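Local coordinates for extracellular solute-binding protein, family 1 (Trichodesmium erythraeum IMS101, PDB 6G7N), which binds ferric iron and probably delivers it, as an extracellular solute-binding protein, to an ABC transporter for iron uptake, at residues F98-R103 with N269-V274; K131-S136 with F169-E174; G1-Y6 with P51-M56. All blocks are in the same frame, centred on the assembly; numbering follows the deposited sequence.

Interaction 1: F98-R103 with N269-V274; sequences FSKRAR and NEYPVV. With DAL (D-alanine), chain C.
Arg101 CG sits between its backbone N and carbonyl carbon (chi1 58°), and bends at chi2 and chi3 bring the guanidinium alongside Glu270. Glu270 runs out straight beyond CG and points the same way. The salt bridge is side-on and two-pronged: Arg101 NE to Glu270 OE1 at 3.0 Å and Arg101 NH1 to Glu270 OE2 at 2.9 Å. Both oxygens lie near the guanidinium plane, but the carboxylate is turned 71° against it, so the donors come from above its plane. Ser99 OG donates to Glu270 OE1 at 2.7 Å from the opposite face. In the backbone next to this group, Lys100 and Tyr271 form an antiparallel hydrogen-bonded pair, with Lys100 N 2.8 Å from Tyr271 O. Val273 CG1 packs on the backbone of Phe98 at 3.6 Å from its carbonyl carbon. Asn268 and Ser234 also hydrogen-bond to the Glu270 carboxylate. Arg101 NH1 goes on to bond O of D-alanine at 2.9 Å. Arg101 also borders D-glutamic acid, and its side chain is about 4 Å from the iron(III) ion. The buried charge of Arg101 is probably balanced by Glu270, which is likely to hold the guanidinium with one N-H toward the carboxylate of D-alanine.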
# COMPACT_ATOMS: atom_id res chain seq x y z
N PHE A 98 -6.47 -3.78 -6.38
CA PHE A 98 -6.03 -4.36 -7.64
C PHE A 98 -4.57 -4.79 -7.65
O PHE A 98 -4.20 -5.63 -8.46
CB PHE A 98 -6.33 -3.45 -8.82
CG PHE A 98 -7.82 -3.22 -8.99
CD1 PHE A 98 -8.63 -4.18 -9.56
CD2 PHE A 98 -8.42 -2.06 -8.53
CE1 PHE A 98 -10.00 -3.99 -9.66
CE2 PHE A 98 -9.80 -1.88 -8.60
CZ PHE A 98 -10.58 -2.84 -9.18
N SER A 99 -3.74 -4.25 -6.74
CA SER A 99 -2.41 -4.83 -6.46
C SER A 99 -2.18 -4.68 -4.96
O SER A 99 -2.86 -3.91 -4.29
CB SER A 99 -1.28 -4.26 -7.32
OG SER A 99 -1.02 -2.92 -7.02
N LYS A 100 -1.21 -5.43 -4.46
CA LYS A 100 -0.95 -5.57 -3.05
C LYS A 100 0.51 -5.29 -2.73
O LYS A 100 1.42 -5.70 -3.46
CB LYS A 100 -1.29 -7.05 -2.63
CG LYS A 100 -0.98 -7.54 -1.27
CD LYS A 100 -1.52 -8.97 -1.19
CE LYS A 100 -0.81 -10.07 -1.98
NZ LYS A 100 -1.31 -11.40 -1.55
N ARG A 101 0.72 -4.61 -1.60
CA ARG A 101 2.05 -4.33 -1.05
C ARG A 101 2.08 -4.84 0.38
O ARG A 101 1.07 -4.99 1.03
CB ARG A 101 2.40 -2.84 -1.14
CG ARG A 101 1.43 -1.88 -0.43
CD ARG A 101 0.30 -1.33 -1.30
NE ARG A 101 0.74 -0.61 -2.48
CZ ARG A 101 1.32 0.60 -2.47
NH1 ARG A 101 1.76 1.11 -3.60
NH2 ARG A 101 1.49 1.29 -1.35
N ALA A 102 3.27 -5.09 0.89
CA ALA A 102 3.46 -5.50 2.30
C ALA A 102 4.36 -4.51 3.00
O ALA A 102 5.35 -4.05 2.42
CB ALA A 102 4.08 -6.89 2.38
N ARG A 103 4.03 -4.16 4.25
CA ARG A 103 4.90 -3.29 5.03
C ARG A 103 5.76 -4.20 5.91
O ARG A 103 5.25 -4.88 6.80
CB ARG A 103 4.12 -2.22 5.80
CG ARG A 103 5.01 -1.07 6.31
CD ARG A 103 4.25 0.25 6.40
NE ARG A 103 5.11 1.40 6.64
CZ ARG A 103 5.87 1.97 5.69
NH1 ARG A 103 5.92 1.51 4.46
NH2 ARG A 103 6.62 3.04 6.00
N ASN A 269 6.19 -3.19 -9.15
CA ASN A 269 6.77 -4.26 -8.36
C ASN A 269 5.93 -4.68 -7.16
O ASN A 269 6.47 -5.05 -6.12
CB ASN A 269 8.20 -3.92 -7.93
CG ASN A 269 9.08 -3.59 -9.10
OD1 ASN A 269 9.26 -4.40 -9.99
ND2 ASN A 269 9.60 -2.37 -9.12
N GLU A 270 4.61 -4.65 -7.34
CA GLU A 270 3.63 -5.10 -6.37
C GLU A 270 3.19 -6.54 -6.69
O GLU A 270 3.51 -7.09 -7.76
CB GLU A 270 2.44 -4.12 -6.30
CG GLU A 270 2.86 -2.81 -5.69
CD GLU A 270 1.73 -1.80 -5.54
OE1 GLU A 270 0.64 -2.16 -5.01
OE2 GLU A 270 1.93 -0.62 -5.91
N TYR A 271 2.49 -7.14 -5.73
CA TYR A 271 1.91 -8.47 -5.93
C TYR A 271 0.53 -8.33 -6.56
O TYR A 271 -0.21 -7.40 -6.26
CB TYR A 271 1.77 -9.18 -4.57
CG TYR A 271 3.06 -9.42 -3.83
CD1 TYR A 271 3.80 -10.57 -4.07
CD2 TYR A 271 3.58 -8.51 -2.92
CE1 TYR A 271 5.02 -10.80 -3.42
CE2 TYR A 271 4.81 -8.73 -2.27
CZ TYR A 271 5.51 -9.87 -2.53
OH TYR A 271 6.73 -10.05 -1.88
N PRO A 272 0.12 -9.31 -7.36
CA PRO A 272 -1.28 -9.37 -7.79
C PRO A 272 -2.19 -9.61 -6.62
O PRO A 272 -1.78 -10.16 -5.60
CB PRO A 272 -1.34 -10.60 -8.73
CG PRO A 272 0.09 -10.88 -9.05
CD PRO A 272 0.87 -10.48 -7.86
N VAL A 273 -3.46 -9.20 -6.75
CA VAL A 273 -4.48 -9.62 -5.78
C VAL A 273 -5.16 -10.93 -6.16
O VAL A 273 -5.72 -11.60 -5.29
CB VAL A 273 -5.54 -8.53 -5.50
CG1 VAL A 273 -4.90 -7.26 -5.01
CG2 VAL A 273 -6.44 -8.29 -6.69
N VAL A 274 -5.13 -11.29 -7.46
CA VAL A 274 -5.90 -12.44 -7.93
C VAL A 274 -5.10 -13.72 -7.79
O VAL A 274 -3.96 -13.83 -8.24
CB VAL A 274 -6.36 -12.20 -9.37
CG1 VAL A 274 -7.07 -13.43 -9.93
CG2 VAL A 274 -7.25 -10.98 -9.48
N DAL C . 4.30 5.95 -3.58
CA DAL C . 3.91 5.57 -4.98
CB DAL C . 3.01 6.63 -5.59
C DAL C . 3.30 4.21 -5.07
O DAL C . 3.33 3.52 -4.03
OXT DAL C . 2.82 3.85 -6.18

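Interaction 2: K131-S136 with F169-E174; sequences KIVIRS and FARPPE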
# COMPACT_ATOMS: atom_id res chain seq x y z
N LYS A 131 18.53 1.47 16.91
CA LYS A 131 18.73 0.64 15.71
C LYS A 131 17.67 0.79 14.63
O LYS A 131 17.90 0.25 13.55
CB LYS A 131 18.88 -0.85 16.10
CG LYS A 131 20.15 -1.08 16.92
CD LYS A 131 20.38 -2.50 17.36
CE LYS A 131 21.77 -2.62 18.01
NZ LYS A 131 22.19 -4.03 18.22
N ILE A 132 16.57 1.49 14.90
CA ILE A 132 15.43 1.48 13.96
C ILE A 132 15.36 2.78 13.19
O ILE A 132 15.45 3.87 13.76
CB ILE A 132 14.10 1.26 14.70
CG1 ILE A 132 14.16 -0.03 15.49
CG2 ILE A 132 12.92 1.25 13.72
CD1 ILE A 132 12.88 -0.47 16.15
N VAL A 133 15.17 2.69 11.87
CA VAL A 133 14.85 3.86 11.04
C VAL A 133 13.45 3.67 10.41
O VAL A 133 13.09 2.60 9.92
CB VAL A 133 15.93 4.16 9.98
CG1 VAL A 133 17.21 4.67 10.63
CG2 VAL A 133 16.21 2.98 9.09
N ILE A 134 12.69 4.76 10.43
CA ILE A 134 11.36 4.77 9.83
C ILE A 134 11.02 6.24 9.51
O ILE A 134 11.48 7.16 10.18
CB ILE A 134 10.30 4.11 10.76
CG1 ILE A 134 8.96 3.89 10.04
CG2 ILE A 134 10.09 4.93 12.03
CD1 ILE A 134 8.01 2.98 10.80
N ARG A 135 10.18 6.43 8.49
CA ARG A 135 9.76 7.77 8.09
C ARG A 135 8.72 8.35 9.04
O ARG A 135 8.27 7.69 10.00
CB ARG A 135 9.27 7.75 6.65
CG ARG A 135 7.91 7.11 6.46
CD ARG A 135 7.61 6.87 5.02
NE ARG A 135 7.46 8.07 4.23
CZ ARG A 135 7.23 8.05 2.91
NH1 ARG A 135 7.17 6.88 2.26
NH2 ARG A 135 7.09 9.18 2.25
N SER A 136 8.33 9.59 8.75
CA SER A 136 7.47 10.36 9.65
C SER A 136 6.07 9.79 9.81
O SER A 136 5.59 8.96 9.03
CB SER A 136 7.36 11.78 9.17
OG SER A 136 6.37 11.89 8.19
N PHE A 169 14.21 4.59 17.92
CA PHE A 169 14.62 5.24 16.68
C PHE A 169 16.09 5.63 16.72
O PHE A 169 16.57 6.24 17.70
CB PHE A 169 13.81 6.51 16.42
CG PHE A 169 12.36 6.30 16.06
CD1 PHE A 169 11.79 5.05 15.83
CD2 PHE A 169 11.55 7.42 15.93
CE1 PHE A 169 10.46 4.94 15.48
CE2 PHE A 169 10.23 7.32 15.57
CZ PHE A 169 9.69 6.07 15.33
N ALA A 170 16.82 5.31 15.65
CA ALA A 170 18.24 5.67 15.53
C ALA A 170 18.43 7.16 15.26
O ALA A 170 19.47 7.73 15.61
CB ALA A 170 18.87 4.87 14.42
N ARG A 171 17.47 7.78 14.60
CA ARG A 171 17.50 9.18 14.24
C ARG A 171 16.05 9.66 14.14
O ARG A 171 15.15 8.82 13.98
CB ARG A 171 18.23 9.39 12.89
CG ARG A 171 17.49 8.84 11.67
CD ARG A 171 18.25 9.06 10.40
NE ARG A 171 17.42 8.79 9.25
CZ ARG A 171 17.83 8.89 7.99
NH1 ARG A 171 19.08 9.25 7.71
NH2 ARG A 171 16.99 8.67 6.99
N PRO A 172 15.82 10.97 14.16
CA PRO A 172 14.45 11.43 13.93
C PRO A 172 13.99 11.02 12.54
O PRO A 172 14.78 11.02 11.59
CB PRO A 172 14.59 12.96 14.05
CG PRO A 172 15.80 13.17 14.87
CD PRO A 172 16.74 12.08 14.48
N PRO A 173 12.72 10.65 12.39
CA PRO A 173 12.21 10.30 11.06
C PRO A 173 12.61 11.33 10.00
O PRO A 173 12.36 12.52 10.17
CB PRO A 173 10.71 10.29 11.29
CG PRO A 173 10.58 9.78 12.70
CD PRO A 173 11.72 10.43 13.45
N GLU A 174 13.19 10.83 8.91
CA GLU A 174 13.76 11.68 7.87
C GLU A 174 13.69 10.91 6.56
O GLU A 174 14.21 9.81 6.47
CB GLU A 174 15.23 12.04 8.20
CG GLU A 174 16.02 12.76 7.11
CD GLU A 174 17.50 12.99 7.42
OE1 GLU A 174 18.00 12.58 8.51
OE2 GLU A 174 18.17 13.58 6.55
O HOH W 1 13.83 7.28 11.96
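Strands 132-133 and 191-195 are parallel neighbours in the sheet, connected through helices 140-167 and 177-186 in a beta-alpha-beta type connection. The contact ties the first strand, and the chain after it, to the loop between those helices. The two backbones meet in a single bridge, Ile132 with Phe169. Ala170 N donates to Ile132 O at 2.7 Å, and the bond is almost straight at 172°. Phe169 CA approaches the same oxygen at 3.3 Å in a CA-H...O contact. The loop then bows away and returns at Pro173, whose CA lies 3.3 Å from Ile134 O. Pro173 CB also packs on the backbone of the other segment, 3.6 Å from Ser136 N. Between these points a water links the segments. It accepts from Ile134 N and lies 2.9 Å from Arg171 O, to which it can donate. The main side-chain contact is Ile134 CG2 against Phe169, 3.5 Å from CE1 and equally near CZ. This methyl lies between the backbone N and the carbonyl carbon of Ile134 (chi1 -169° sends CG1 anti to the N), which leaves it turned to the ring. Val133 CG1 meets Ala170 CB more loosely, at 4.1 Å. Phe169 also has edge-to-face partners in Phe165 and Trp315. Ile132 and Ile134 pack on Phe165 too, Val133 rests on helix 177-186, and strand 132-133 bonds to Ile191.

Interaction 3: G1-Y6 with P51-M56; sequences GAINLY and PADVFM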
# COMPACT_ATOMS: atom_id res chain seq x y z
N GLY A 1 -18.26 6.85 -25.40
CA GLY A 1 -17.15 5.95 -25.83
C GLY A 1 -15.84 6.06 -25.05
O GLY A 1 -14.79 5.66 -25.56
N ALA A 2 -15.91 6.59 -23.84
CA ALA A 2 -14.73 6.75 -23.01
C ALA A 2 -15.07 6.67 -21.55
O ALA A 2 -16.23 6.86 -21.14
CB ALA A 2 -14.05 8.08 -23.32
N ILE A 3 -14.04 6.45 -20.76
CA ILE A 3 -14.12 6.66 -19.32
C ILE A 3 -13.04 7.66 -18.89
O ILE A 3 -11.96 7.71 -19.48
CB ILE A 3 -13.98 5.36 -18.53
CG1 ILE A 3 -12.65 4.66 -18.82
CG2 ILE A 3 -15.15 4.45 -18.84
CD1 ILE A 3 -12.34 3.57 -17.83
N ASN A 4 -13.33 8.39 -17.83
CA ASN A 4 -12.39 9.33 -17.23
C ASN A 4 -11.82 8.72 -15.95
O ASN A 4 -12.54 8.58 -14.96
CB ASN A 4 -13.09 10.65 -16.97
CG ASN A 4 -13.63 11.27 -18.24
OD1 ASN A 4 -12.90 11.38 -19.21
ND2 ASN A 4 -14.90 11.64 -18.23
N LEU A 5 -10.54 8.38 -16.03
CA LEU A 5 -9.79 7.77 -14.92
C LEU A 5 -9.01 8.85 -14.19
O LEU A 5 -8.09 9.43 -14.77
CB LEU A 5 -8.85 6.74 -15.50
CG LEU A 5 -7.86 6.09 -14.52
CD1 LEU A 5 -8.52 5.41 -13.32
CD2 LEU A 5 -6.90 5.13 -15.23
N TYR A 6 -9.40 9.13 -12.94
CA TYR A 6 -8.66 10.06 -12.06
C TYR A 6 -7.78 9.17 -11.18
O TYR A 6 -8.27 8.41 -10.36
CB TYR A 6 -9.62 10.85 -11.18
CG TYR A 6 -10.31 12.04 -11.81
CD1 TYR A 6 -10.85 12.00 -13.09
CD2 TYR A 6 -10.51 13.19 -11.06
CE1 TYR A 6 -11.51 13.09 -13.63
CE2 TYR A 6 -11.19 14.28 -11.56
CZ TYR A 6 -11.69 14.24 -12.85
OH TYR A 6 -12.39 15.33 -13.34
N PRO A 51 -16.66 15.00 -14.20
CA PRO A 51 -16.63 13.97 -15.25
C PRO A 51 -16.00 12.65 -14.79
O PRO A 51 -16.00 11.70 -15.56
CB PRO A 51 -15.77 14.59 -16.36
CG PRO A 51 -14.96 15.64 -15.67
CD PRO A 51 -15.67 16.07 -14.43
N ALA A 52 -15.45 12.58 -13.58
CA ALA A 52 -14.72 11.39 -13.17
C ALA A 52 -15.62 10.15 -13.18
O ALA A 52 -16.73 10.15 -12.66
CB ALA A 52 -14.11 11.59 -11.79
N ASP A 53 -15.08 9.07 -13.75
CA ASP A 53 -15.75 7.76 -13.77
C ASP A 53 -15.14 6.77 -12.77
O ASP A 53 -15.85 6.03 -12.10
CB ASP A 53 -15.67 7.12 -15.16
CG ASP A 53 -16.58 7.80 -16.16
OD1 ASP A 53 -17.82 7.82 -15.90
OD2 ASP A 53 -16.08 8.26 -17.22
N VAL A 54 -13.81 6.71 -12.76
CA VAL A 54 -13.05 5.80 -11.88
C VAL A 54 -12.03 6.63 -11.13
O VAL A 54 -11.38 7.50 -11.71
CB VAL A 54 -12.33 4.71 -12.70
CG1 VAL A 54 -11.46 3.83 -11.81
CG2 VAL A 54 -13.33 3.87 -13.46
N PHE A 55 -11.89 6.34 -9.83
CA PHE A 55 -10.85 6.96 -8.97
C PHE A 55 -9.93 5.82 -8.54
O PHE A 55 -10.39 4.80 -8.03
CB PHE A 55 -11.49 7.64 -7.75
CG PHE A 55 -10.49 8.06 -6.71
CD1 PHE A 55 -9.55 9.04 -6.99
CD2 PHE A 55 -10.44 7.42 -5.47
CE1 PHE A 55 -8.60 9.40 -6.06
CE2 PHE A 55 -9.51 7.82 -4.52
CZ PHE A 55 -8.59 8.81 -4.82
N MET A 56 -8.62 6.03 -8.72
CA MET A 56 -7.61 5.08 -8.25
C MET A 56 -6.52 5.77 -7.45
O MET A 56 -6.09 6.89 -7.79
CB MET A 56 -6.96 4.31 -9.39
CG MET A 56 -7.92 3.40 -10.11
SD MET A 56 -7.20 2.33 -11.34
CE MET A 56 -6.52 1.07 -10.29
O HOH W 2 -17.33 9.04 -19.49
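Two parallel strands, 2-7 and 54-58, pair here in a buried part of the sheet, with the turn before the second strand folded over the first. Leu5 pairs with Val54 and Tyr6 with Phe55. Tyr6 N donates to Val54 O at 2.8 Å, and Tyr6 O accepts from Met56 N. Asn4 O takes two donors, Asp53 N at 2.9 Å and a longer bond from Val54 N. Asp53 answers with its side chain: OD2 accepts from Asn4 N at 2.8 Å through its anti lone pair. A water donates to both Asp53 OD2 and Ala2 O. Asn4 ND2 reaches Pro51 O at 2.9 Å, from above the carbonyl plane. Further along the same face, Ala52 CB sits over the Tyr6 ring in a CH-pi contact, 3.5 Å from the centroid. Chi1 of -80° puts the ring's CG anti to its carbonyl carbon; the side chain lies against Ala52 and crosses Pro51 at about a right angle, with OH near Pro51 CG and bonded to Glu46. With an alanine in place of Tyr6, Ala52 would probably face a gap and Glu46 would lose its phenol partner. Leu5 CD1 packs on Val54 CG1 at 3.7 Å and on Met56 CG. Helix 245-255 packs on the face of Val54 and Met56, helix 36-46 on that of Tyr6 and Phe55. Strand 2-7 lies between strands 28-33 and 54-58, all parallel, as in the alpha/beta lobes of periplasmic-binding-protein folds.

Interactions 1 and 3 are buried, whereas interaction 2 is only partly so. All three reach the same mixed sheet. Interactions 2 and 3 lie on opposite sides of the chain's centre, with nearest atoms about 17 Å apart. Interaction 1 lies nearer the middle and touches both: Phe98 CD2 is 4.1 Å from Met56 CE, and Arg103 NH2 is 4.1 Å from Arg135 CD. The chemistry follows place. Interaction 1 rests on a buried ion pair that reaches the ligand. Interaction 3 relies on regular strand pairing, with polar side chains at its turn and apolar packing further along. Interaction 2 has one direct backbone bond, a bridging water and proline and aromatic packing.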